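PDB 4CPD: alcohol dehydrogenase from Thermus sp., which probably catalyses the NAD-dependent, zinc-dependent interconversion of alcohols with aldehydes or ketones, as a medium-chain dehydrogenase/reductase. Local coordinates for residues 254-265 and 284-292; 316-326 and 337-345. All coordinates share one frame; numbering follows the deposited sequence.

Contact 1 of 2, residues 254-265 and 284-292. With NAD (nicotinamide-adenine-dinucleotide), chain G.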
loop_
_atom_site.group_PDB
_atom_site.type_symbol
_atom_site.label_atom_id
_atom_site.label_comp_id
_atom_site.label_asym_id
_atom_site.label_seq_id
_atom_site.Cartn_x
_atom_site.Cartn_y
_atom_site.Cartn_z
ATOM N N LEU A 254 8.143 9.636 -0.800
ATOM C CA LEU A 254 7.164 9.652 -1.892
ATOM C C LEU A 254 7.644 10.389 -3.149
ATOM O O LEU A 254 7.291 10.027 -4.268
ATOM C CB LEU A 254 5.833 10.210 -1.399
ATOM C CG LEU A 254 5.127 9.226 -0.461
ATOM C CD1 LEU A 254 4.048 9.917 0.329
ATOM C CD2 LEU A 254 4.518 8.042 -1.205
ATOM N N GLU A 255 8.466 11.409 -2.965
ATOM C CA GLU A 255 9.079 12.074 -4.091
ATOM C C GLU A 255 10.171 11.183 -4.709
ATOM O O GLU A 255 10.274 11.013 -5.923
ATOM C CB GLU A 255 9.675 13.389 -3.615
ATOM C CG GLU A 255 9.919 14.369 -4.752
ATOM C CD GLU A 255 10.433 15.718 -4.274
ATOM O OE1 GLU A 255 10.535 15.939 -3.042
ATOM O OE2 GLU A 255 10.716 16.565 -5.149
ATOM N N MET A 256 10.993 10.623 -3.841
ATOM C CA MET A 256 12.148 9.841 -4.232
ATOM C C MET A 256 11.802 8.567 -5.046
ATOM O O MET A 256 12.439 8.271 -6.063
ATOM C CB MET A 256 12.851 9.499 -2.927
ATOM C CG MET A 256 14.131 8.703 -2.987
ATOM S SD MET A 256 14.711 8.475 -1.286
ATOM C CE MET A 256 15.010 10.148 -0.740
ATOM N N VAL A 257 10.794 7.818 -4.594
ATOM C CA VAL A 257 10.505 6.494 -5.145
ATOM C C VAL A 257 10.143 6.647 -6.610
ATOM O O VAL A 257 9.544 7.645 -6.985
ATOM C CB VAL A 257 9.356 5.786 -4.369
ATOM C CG1 VAL A 257 8.026 6.489 -4.596
ATOM C CG2 VAL A 257 9.247 4.307 -4.737
ATOM N N ARG A 258 10.510 5.665 -7.437
ATOM C CA ARG A 258 10.110 5.678 -8.841
ATOM C C ARG A 258 8.603 5.553 -9.015
ATOM O O ARG A 258 7.921 4.995 -8.173
ATOM C CB ARG A 258 10.791 4.562 -9.645
ATOM C CG ARG A 258 10.280 3.141 -9.442
ATOM C CD ARG A 258 10.844 2.228 -10.521
ATOM N NE ARG A 258 10.567 0.792 -10.325
ATOM C CZ ARG A 258 9.421 0.170 -10.624
ATOM N NH1 ARG A 258 8.368 0.824 -11.116
ATOM N NH2 ARG A 258 9.323 -1.127 -10.428
ATOM N N PRO A 259 8.094 6.048 -10.140
ATOM C CA PRO A 259 6.753 5.692 -10.546
ATOM C C PRO A 259 6.562 4.198 -10.499
ATOM O O PRO A 259 7.448 3.450 -10.896
ATOM C CB PRO A 259 6.682 6.190 -11.999
ATOM C CG PRO A 259 7.606 7.367 -12.023
ATOM C CD PRO A 259 8.727 6.979 -11.097
ATOM N N GLY A 260 5.419 3.782 -9.977
ATOM C CA GLY A 260 5.064 2.378 -9.909
ATOM C C GLY A 260 5.807 1.655 -8.826
ATOM O O GLY A 260 5.762 0.434 -8.778
ATOM N N GLY A 261 6.508 2.408 -7.985
ATOM C CA GLY A 261 7.252 1.833 -6.887
ATOM C C GLY A 261 6.438 1.720 -5.594
ATOM O O GLY A 261 5.220 1.929 -5.561
ATOM N N ARG A 262 7.140 1.409 -4.515
ATOM C CA ARG A 262 6.505 1.077 -3.246
ATOM C C ARG A 262 7.211 1.776 -2.131
ATOM O O ARG A 262 8.433 1.817 -2.121
ATOM C CB ARG A 262 6.582 -0.422 -2.992
ATOM C CG ARG A 262 5.762 -1.248 -3.960
ATOM C CD ARG A 262 6.421 -2.573 -4.228
ATOM N NE ARG A 262 7.267 -2.543 -5.427
ATOM C CZ ARG A 262 8.541 -2.951 -5.532
ATOM N NH1 ARG A 262 9.255 -3.438 -4.510
ATOM N NH2 ARG A 262 9.108 -2.878 -6.721
ATOM N N VAL A 263 6.442 2.343 -1.211
ATOM C CA VAL A 263 7.000 2.963 -0.040
ATOM C C VAL A 263 6.482 2.249 1.187
ATOM O O VAL A 263 5.288 2.004 1.336
ATOM C CB VAL A 263 6.626 4.421 0.027
ATOM C CG1 VAL A 263 7.084 5.025 1.338
ATOM C CG2 VAL A 263 7.246 5.158 -1.141
ATOM N N SER A 264 7.404 1.895 2.063
ATOM C CA SER A 264 7.089 1.133 3.258
ATOM C C SER A 264 7.509 2.013 4.436
ATOM O O SER A 264 8.711 2.097 4.746
ATOM C CB SER A 264 7.888 -0.165 3.227
ATOM O OG SER A 264 7.251 -1.202 3.888
ATOM N N ALA A 265 6.539 2.678 5.080
ATOM C CA ALA A 265 6.824 3.590 6.210
ATOM C C ALA A 265 6.778 2.885 7.558
ATOM O O ALA A 265 5.781 2.285 7.931
ATOM C CB ALA A 265 5.849 4.737 6.231
ATOM N N LYS A 284 1.838 8.854 -10.926
ATOM C CA LYS A 284 2.998 8.094 -10.498
ATOM C C LYS A 284 2.710 6.631 -10.161
ATOM O O LYS A 284 3.600 5.818 -10.240
ATOM C CB LYS A 284 3.621 8.788 -9.290
ATOM C CG LYS A 284 5.106 9.030 -9.417
ATOM C CD LYS A 284 5.695 9.574 -8.122
ATOM C CE LYS A 284 7.141 9.131 -7.963
ATOM N NZ LYS A 284 7.797 9.758 -6.786
ATOM N N ASP A 285 1.475 6.318 -9.774
ATOM C CA ASP A 285 1.048 4.964 -9.382
ATOM C C ASP A 285 1.776 4.470 -8.139
ATOM O O ASP A 285 2.638 3.611 -8.230
ATOM C CB ASP A 285 1.217 3.958 -10.526
ATOM C CG ASP A 285 0.416 2.674 -10.287
ATOM O OD1 ASP A 285 -0.133 2.521 -9.179
ATOM O OD2 ASP A 285 0.310 1.810 -11.183
ATOM N N LEU A 286 1.407 5.013 -6.981
ATOM C CA LEU A 286 2.137 4.765 -5.747
ATOM C C LEU A 286 1.441 3.705 -4.924
ATOM O O LEU A 286 0.216 3.696 -4.857
ATOM C CB LEU A 286 2.257 6.050 -4.930
ATOM C CG LEU A 286 3.105 7.170 -5.563
ATOM C CD1 LEU A 286 2.816 8.507 -4.901
ATOM C CD2 LEU A 286 4.595 6.848 -5.501
ATOM N N THR A 287 2.230 2.804 -4.326
ATOM C CA THR A 287 1.762 1.895 -3.283
ATOM C C THR A 287 2.428 2.240 -1.960
ATOM O O THR A 287 3.646 2.215 -1.859
ATOM C CB THR A 287 2.097 0.454 -3.614
ATOM O OG1 THR A 287 1.451 0.107 -4.838
ATOM C CG2 THR A 287 1.596 -0.454 -2.543
ATOM N N PHE A 288 1.626 2.564 -0.952
ATOM C CA PHE A 288 2.133 3.094 0.310
ATOM C C PHE A 288 1.609 2.255 1.464
ATOM O O PHE A 288 0.438 1.900 1.493
ATOM C CB PHE A 288 1.702 4.549 0.487
ATOM C CG PHE A 288 2.133 5.164 1.791
ATOM C CD1 PHE A 288 3.427 5.605 1.967
ATOM C CD2 PHE A 288 1.237 5.345 2.831
ATOM C CE1 PHE A 288 3.832 6.194 3.170
ATOM C CE2 PHE A 288 1.631 5.926 4.040
ATOM C CZ PHE A 288 2.928 6.358 4.212
ATOM N N ARG A 289 2.479 1.932 2.412
ATOM C CA ARG A 289 2.050 1.240 3.602
ATOM C C ARG A 289 2.720 1.853 4.836
ATOM O O ARG A 289 3.891 2.188 4.822
ATOM C CB ARG A 289 2.292 -0.264 3.496
ATOM C CG ARG A 289 1.668 -1.001 4.679
ATOM C CD ARG A 289 1.721 -2.511 4.543
ATOM N NE ARG A 289 1.095 -3.178 5.682
ATOM C CZ ARG A 289 0.965 -4.498 5.813
ATOM N NH1 ARG A 289 1.403 -5.332 4.881
ATOM N NH2 ARG A 289 0.388 -4.993 6.888
ATOM N N ILE A 290 1.946 1.995 5.900
ATOM C CA ILE A 290 2.441 2.539 7.165
ATOM C C ILE A 290 1.854 1.736 8.308
ATOM O O ILE A 290 0.680 1.404 8.292
ATOM C CB ILE A 290 2.104 4.039 7.324
ATOM C CG1 ILE A 290 2.594 4.563 8.676
ATOM C CG2 ILE A 290 0.610 4.313 7.169
ATOM C CD1 ILE A 290 2.841 6.061 8.671
ATOM N N GLY A 291 2.677 1.408 9.290
ATOM C CA GLY A 291 2.218 0.582 10.389
ATOM C C GLY A 291 3.271 0.179 11.399
ATOM O O GLY A 291 4.464 0.359 11.187
ATOM N N LEU A 292 2.811 -0.385 12.505
ATOM C CA LEU A 292 3.685 -0.988 13.474
ATOM C C LEU A 292 3.959 -2.433 13.067
ATOM O O LEU A 292 3.114 -3.097 12.456
ATOM C CB LEU A 292 3.038 -0.923 14.849
ATOM C CG LEU A 292 2.558 0.469 15.301
ATOM C CD1 LEU A 292 2.066 0.415 16.735
ATOM C CD2 LEU A 292 3.631 1.553 15.181
HETATM P PA NAD G . 16.968 6.269 16.287
HETATM O O1A NAD G . 18.105 5.687 17.130
HETATM O O2A NAD G . 16.311 7.576 16.720
HETATM O O5B NAD G . 17.354 6.416 14.722
HETATM C C5B NAD G . 16.841 7.491 13.937
HETATM C C4B NAD G . 17.844 7.865 12.849
HETATM O O4B NAD G . 17.217 8.711 11.877
HETATM C C3B NAD G . 19.038 8.629 13.433
HETATM O O3B NAD G . 20.299 8.192 12.903
HETATM C C2B NAD G . 18.795 10.049 13.006
HETATM O O2B NAD G . 20.017 10.777 12.852
HETATM C C1B NAD G . 18.068 9.839 11.693
HETATM N N9A NAD G . 17.294 11.034 11.352
HETATM C C8A NAD G . 16.544 11.746 12.216
HETATM N N7A NAD G . 15.982 12.788 11.558
HETATM C C5A NAD G . 16.374 12.736 10.264
HETATM C C6A NAD G . 16.132 13.522 9.038
HETATM N N6A NAD G . 15.331 14.596 9.109
HETATM N N1A NAD G . 16.726 13.148 7.873
HETATM C C2A NAD G . 17.527 12.067 7.811
HETATM N N3A NAD G . 17.790 11.302 8.898
HETATM C C4A NAD G . 17.252 11.576 10.126
HETATM O O3 NAD G . 15.758 5.192 16.196
HETATM P PN NAD G . 15.807 3.634 15.749
HETATM O O1N NAD G . 16.117 2.877 17.025
HETATM O O2N NAD G . 16.580 3.445 14.439
HETATM O O5D NAD G . 14.260 3.408 15.334
HETATM C C5D NAD G . 13.859 3.866 14.028
HETATM C C4D NAD G . 12.430 4.395 13.929
HETATM O O4D NAD G . 11.554 3.278 13.729
HETATM C C3D NAD G . 11.935 5.127 15.178
HETATM O O3D NAD G . 11.021 6.158 14.767
HETATM C C2D NAD G . 11.258 4.022 15.992
HETATM O O2D NAD G . 10.288 4.464 16.976
HETATM C C1D NAD G . 10.650 3.199 14.854
HETATM N N1N NAD G . 10.341 1.804 15.211
HETATM C C2N NAD G . 9.180 1.357 14.723
HETATM C C3N NAD G . 8.731 0.067 14.961
HETATM C C7N NAD G . 7.417 -0.304 14.336
HETATM O O7N NAD G . 6.698 -1.159 14.826
HETATM N N7N NAD G . 7.076 0.332 13.198
HETATM C C4N NAD G . 9.525 -0.800 15.731
HETATM C C5N NAD G . 10.741 -0.324 16.238
HETATM C C6N NAD G . 11.134 0.997 15.963
HETATM O O HOH W 1 3.152 0.971 -6.710
#

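Contact 2 of 2, residues 316-326 and 337-345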
loop_
_atom_site.group_PDB
_atom_site.type_symbol
_atom_site.label_atom_id
_atom_site.label_comp_id
_atom_site.label_asym_id
_atom_site.label_seq_id
_atom_site.Cartn_x
_atom_site.Cartn_y
_atom_site.Cartn_z
ATOM N N ILE A 316 26.163 -4.037 15.390
ATOM C CA ILE A 316 25.891 -2.614 15.596
ATOM C C ILE A 316 25.903 -2.220 17.067
ATOM O O ILE A 316 25.841 -1.042 17.391
ATOM C CB ILE A 316 24.579 -2.141 14.943
ATOM C CG1 ILE A 316 23.369 -2.618 15.731
ATOM C CG2 ILE A 316 24.508 -2.624 13.498
ATOM C CD1 ILE A 316 22.213 -1.651 15.610
ATOM N N VAL A 317 26.003 -3.195 17.956
ATOM C CA VAL A 317 26.057 -2.898 19.389
ATOM C C VAL A 317 27.353 -2.135 19.718
ATOM O O VAL A 317 28.452 -2.674 19.567
ATOM C CB VAL A 317 25.986 -4.170 20.254
ATOM C CG1 VAL A 317 26.050 -3.794 21.726
ATOM C CG2 VAL A 317 24.706 -4.915 19.957
ATOM N N SER A 318 27.215 -0.885 20.158
ATOM C CA SER A 318 28.358 -0.093 20.573
ATOM C C SER A 318 28.668 -0.279 22.058
ATOM O O SER A 318 29.809 -0.183 22.447
ATOM C CB SER A 318 28.121 1.381 20.285
ATOM O OG SER A 318 26.989 1.850 21.001
ATOM N N HIS A 319 27.653 -0.529 22.882
ATOM C CA HIS A 319 27.823 -0.604 24.335
ATOM C C HIS A 319 27.080 -1.736 24.985
ATOM O O HIS A 319 25.863 -1.795 24.910
ATOM C CB HIS A 319 27.292 0.643 24.982
ATOM C CG HIS A 319 28.036 1.873 24.607
ATOM N ND1 HIS A 319 27.908 2.461 23.368
ATOM C CD2 HIS A 319 28.900 2.640 25.306
ATOM C CE1 HIS A 319 28.651 3.549 23.325
ATOM N NE2 HIS A 319 29.254 3.687 24.492
ATOM N N TYR A 320 27.812 -2.619 25.656
ATOM C CA TYR A 320 27.201 -3.547 26.600
ATOM C C TYR A 320 27.407 -2.975 28.019
ATOM O O TYR A 320 28.541 -2.839 28.468
ATOM C CB TYR A 320 27.841 -4.914 26.494
ATOM C CG TYR A 320 27.518 -5.699 25.252
ATOM C CD1 TYR A 320 28.219 -5.480 24.069
ATOM C CD2 TYR A 320 26.574 -6.721 25.273
ATOM C CE1 TYR A 320 27.971 -6.231 22.932
ATOM C CE2 TYR A 320 26.311 -7.460 24.131
ATOM C CZ TYR A 320 27.009 -7.196 22.964
ATOM O OH TYR A 320 26.776 -7.906 21.827
ATOM N N LEU A 321 26.329 -2.619 28.706
ATOM C CA LEU A 321 26.426 -2.056 30.047
ATOM C C LEU A 321 25.753 -2.953 31.035
ATOM O O LEU A 321 24.868 -3.689 30.672
ATOM C CB LEU A 321 25.744 -0.702 30.123
ATOM C CG LEU A 321 26.189 0.346 29.094
ATOM C CD1 LEU A 321 25.456 1.662 29.310
ATOM C CD2 LEU A 321 27.696 0.570 29.118
ATOM N N PRO A 322 26.176 -2.905 32.309
ATOM C CA PRO A 322 25.393 -3.607 33.322
ATOM C C PRO A 322 24.048 -2.917 33.540
ATOM O O PRO A 322 23.925 -1.722 33.312
ATOM C CB PRO A 322 26.268 -3.538 34.596
ATOM C CG PRO A 322 27.573 -2.984 34.179
ATOM C CD PRO A 322 27.383 -2.279 32.875
ATOM N N LEU A 323 23.060 -3.678 33.980
ATOM C CA LEU A 323 21.734 -3.156 34.223
ATOM C C LEU A 323 21.758 -1.855 35.049
ATOM O O LEU A 323 21.043 -0.902 34.732
ATOM C CB LEU A 323 20.892 -4.224 34.940
ATOM C CG LEU A 323 19.398 -3.934 35.168
ATOM C CD1 LEU A 323 18.710 -3.614 33.844
ATOM C CD2 LEU A 323 18.695 -5.096 35.860
ATOM N N GLU A 324 22.591 -1.809 36.090
ATOM C CA GLU A 324 22.659 -0.628 36.970
ATOM C C GLU A 324 23.125 0.651 36.260
ATOM O O GLU A 324 22.790 1.752 36.700
ATOM C CB GLU A 324 23.511 -0.901 38.220
ATOM N N GLU A 325 23.836 0.510 35.141
ATOM C CA GLU A 325 24.316 1.661 34.376
ATOM C C GLU A 325 23.363 2.078 33.270
ATOM O O GLU A 325 23.719 2.890 32.394
ATOM C CB GLU A 325 25.701 1.379 33.810
ATOM C CG GLU A 325 26.766 1.195 34.887
ATOM C CD GLU A 325 28.167 1.197 34.313
ATOM O OE1 GLU A 325 28.512 2.179 33.612
ATOM O OE2 GLU A 325 28.913 0.222 34.562
ATOM N N ALA A 326 22.136 1.566 33.343
ATOM C CA ALA A 326 21.060 1.949 32.418
ATOM C C ALA A 326 20.836 3.463 32.218
ATOM O O ALA A 326 20.741 3.928 31.093
ATOM C CB ALA A 326 19.758 1.288 32.830
ATOM N N GLU A 337 25.496 9.261 21.192
ATOM C CA GLU A 337 26.855 8.823 21.471
ATOM C C GLU A 337 26.988 7.301 21.433
ATOM O O GLU A 337 28.029 6.771 21.088
ATOM C CB GLU A 337 27.303 9.373 22.821
ATOM C CG GLU A 337 27.696 10.850 22.752
ATOM C CD GLU A 337 27.692 11.552 24.106
ATOM O OE1 GLU A 337 27.969 10.903 25.139
ATOM O OE2 GLU A 337 27.391 12.765 24.128
ATOM N N ALA A 338 25.930 6.592 21.784
ATOM C CA ALA A 338 25.843 5.167 21.471
ATOM C C ALA A 338 24.987 4.947 20.225
ATOM O O ALA A 338 24.073 5.718 19.928
ATOM C CB ALA A 338 25.270 4.398 22.645
ATOM N N LEU A 339 25.296 3.880 19.506
ATOM C CA LEU A 339 24.515 3.445 18.364
ATOM C C LEU A 339 23.409 2.461 18.790
ATOM O O LEU A 339 22.245 2.590 18.400
ATOM C CB LEU A 339 25.430 2.768 17.356
ATOM C CG LEU A 339 24.789 2.345 16.031
ATOM C CD1 LEU A 339 24.171 3.546 15.315
ATOM C CD2 LEU A 339 25.815 1.658 15.134
ATOM N N LYS A 340 23.800 1.465 19.569
ATOM C CA LYS A 340 22.869 0.542 20.161
ATOM C C LYS A 340 23.403 0.081 21.492
ATOM O O LYS A 340 24.556 -0.352 21.588
ATOM C CB LYS A 340 22.654 -0.667 19.258
ATOM C CG LYS A 340 21.610 -1.665 19.769
ATOM C CD LYS A 340 20.193 -1.075 19.795
ATOM C CE LYS A 340 19.164 -2.110 20.204
ATOM N NZ LYS A 340 17.785 -1.606 20.042
ATOM N N VAL A 341 22.544 0.171 22.506
ATOM C CA VAL A 341 22.885 -0.226 23.862
ATOM C C VAL A 341 22.178 -1.507 24.253
ATOM O O VAL A 341 20.952 -1.632 24.116
ATOM C CB VAL A 341 22.505 0.852 24.891
ATOM C CG1 VAL A 341 23.013 0.454 26.273
ATOM C CG2 VAL A 341 23.100 2.192 24.507
ATOM N N LEU A 342 22.954 -2.445 24.760
ATOM C CA LEU A 342 22.418 -3.683 25.285
ATOM C C LEU A 342 22.762 -3.756 26.765
ATOM O O LEU A 342 23.879 -3.482 27.136
ATOM C CB LEU A 342 23.032 -4.852 24.522
ATOM C CG LEU A 342 22.108 -5.645 23.639
ATOM C CD1 LEU A 342 21.297 -4.770 22.730
ATOM C CD2 LEU A 342 22.901 -6.663 22.827
ATOM N N LEU A 343 21.789 -4.090 27.601
ATOM C CA LEU A 343 21.976 -4.145 29.052
ATOM C C LEU A 343 22.218 -5.594 29.507
ATOM O O LEU A 343 21.410 -6.484 29.245
ATOM C CB LEU A 343 20.752 -3.580 29.767
ATOM C CG LEU A 343 20.643 -2.063 30.025
ATOM C CD1 LEU A 343 21.427 -1.217 29.043
ATOM C CD2 LEU A 343 19.170 -1.647 30.060
ATOM N N VAL A 344 23.328 -5.822 30.199
ATOM C CA VAL A 344 23.628 -7.132 30.737
ATOM C C VAL A 344 22.981 -7.248 32.104
ATOM O O VAL A 344 23.276 -6.459 32.990
ATOM C CB VAL A 344 25.130 -7.368 30.902
ATOM C CG1 VAL A 344 25.363 -8.819 31.320
ATOM C CG2 VAL A 344 25.867 -7.042 29.609
ATOM N N VAL A 345 22.087 -8.216 32.263
ATOM C CA VAL A 345 21.421 -8.434 33.548
ATOM C C VAL A 345 21.953 -9.693 34.238
ATOM O O VAL A 345 21.944 -10.811 33.678
ATOM C CB VAL A 345 19.853 -8.292 33.501
ATOM C CG1 VAL A 345 19.320 -8.069 32.097
ATOM C CG2 VAL A 345 19.129 -9.439 34.190
#

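Contact 1 of 2, residues 254-265 and 284-292
V263 CG1 meets the F288 ring at its edge, near the ring plane, 3.8 Å from CD1. L254 CD2 and A265 CB reach the same ring obliquely, and L250 of helix 247-256 also packs on it. F288 comes within range because its CG stands opposite the backbone N (chi1 178°), which lays the ring beside V263 and A265. Strands 262-265 and 286-290 run parallel, their axes 8° apart. The bond from V263 N to T287 O is nearly linear at 170°, and V263 O in turn accepts R289 N; the T287 N to G261 O bond is weak at 3.4 Å. A water supplements it, giving protons to G261 O and D285 O and accepting one from T287 OG1.

At the start of the strands, the extended K284 chain passes P259 and delivers NZ to the end of helix 247-256. NZ donates to L254 O at 2.6 Å, to E255 O from above the carbonyl plane, and to V257 O, 2.7 Å away, in the plane of the V257 carbonyl itself. With a methionine here the ammonium is gone, and the helix end, its L254, E255 and V257 carbonyls stripped of their shared donor, would probably be less firmly held to the strand. K284 O meanwhile accepts N of G260, a residue of the type II turn 258-261.

R289 and D285 form salt bridges with D285 and R289 of the second subunit, where strand 286-290 pairs antiparallel and continues the sheet. G291 O accepts N7N of the NAD carboxamide at 3.3 Å. The lysine's positive charge probably complements the partial negative charge of the carbonyls ending the helix, while the backbone bonds hold strand 286-290, outermost in this chain's Rossmann sheet, against 262-265, its C-terminal end leading to the cofactor.

Contact 2 of 2, residues 316-326 and 337-345
S318 OG accepts L339 N across the contact at 3.0 Å and lies in the plane of the H319 ring, at its edge, 2.6 Å from H319 ND1; either of these two side-chain atoms could supply the shared proton. The hydroxyl reaches both because chi1 of 61° sets OG between the backbone N and the carbonyl carbon. A338 CB approaches the imidazole obliquely, 3.4 Å from H319 ND1. K340 O accepts S318 N in the carbonyl plane, with a weak second bond from H319 N.

Beyond this junction the bonds alternate as in a regular parallel pair: L342 N gives to H319 O with an N-H...O angle of 173°, L321 N to L342 O, and V344 N to L321 O at 2.7 Å. L323 N closes the series on V344 O, approaching tilted from the carbonyl plane, where the chain turns into helix 326-334. The strand segments cross at -32°.

Side chains pack on both faces, the one with Y320 and V344 being the more exposed. There Y320 and L342 lie side by side with CE2 of Y320 3.7 Å from CD2 of L342, whose CD2 also meets V317 CG2; V344 CG2 lies at the edge of the tyrosine ring. On the other face, L321 CD1 touches V341 CG1, and A326 CB meets L343 CD2. The K340 ammonium leads away from the pair and is satisfied by a salt bridge to E60 and by I37 O.

Strand 341-344 also pairs antiparallel with strand 28-37. Together strand 319-322, helix 326-334 and strand 341-344 make a beta-alpha-beta unit, by which the chain's end joins the sheet of the GroES-like catalytic domain.

How the contacts relate
Contact 1 closes before contact 2 opens, with helix 295-307 lying between them along the chain. Their centres are 35 Å apart, on opposite sides of the chain's centre, and their nearest atoms come no closer than about 15 Å. They belong to different sheets: 254-265/284-292 to the six-stranded parallel Rossmann sheet, 316-326/337-345 to the mixed sheet that includes strands 28-37 and 60-68. NAD lies between these parts of the fold. Contact 1 touches its nicotinamide end directly, whereas contact 2 approaches it through the K340 side chain, which is about 6 Å from both NAD and a zinc ion. The C-terminal chain thus returns from the nucleotide-binding domain to the catalytic domain.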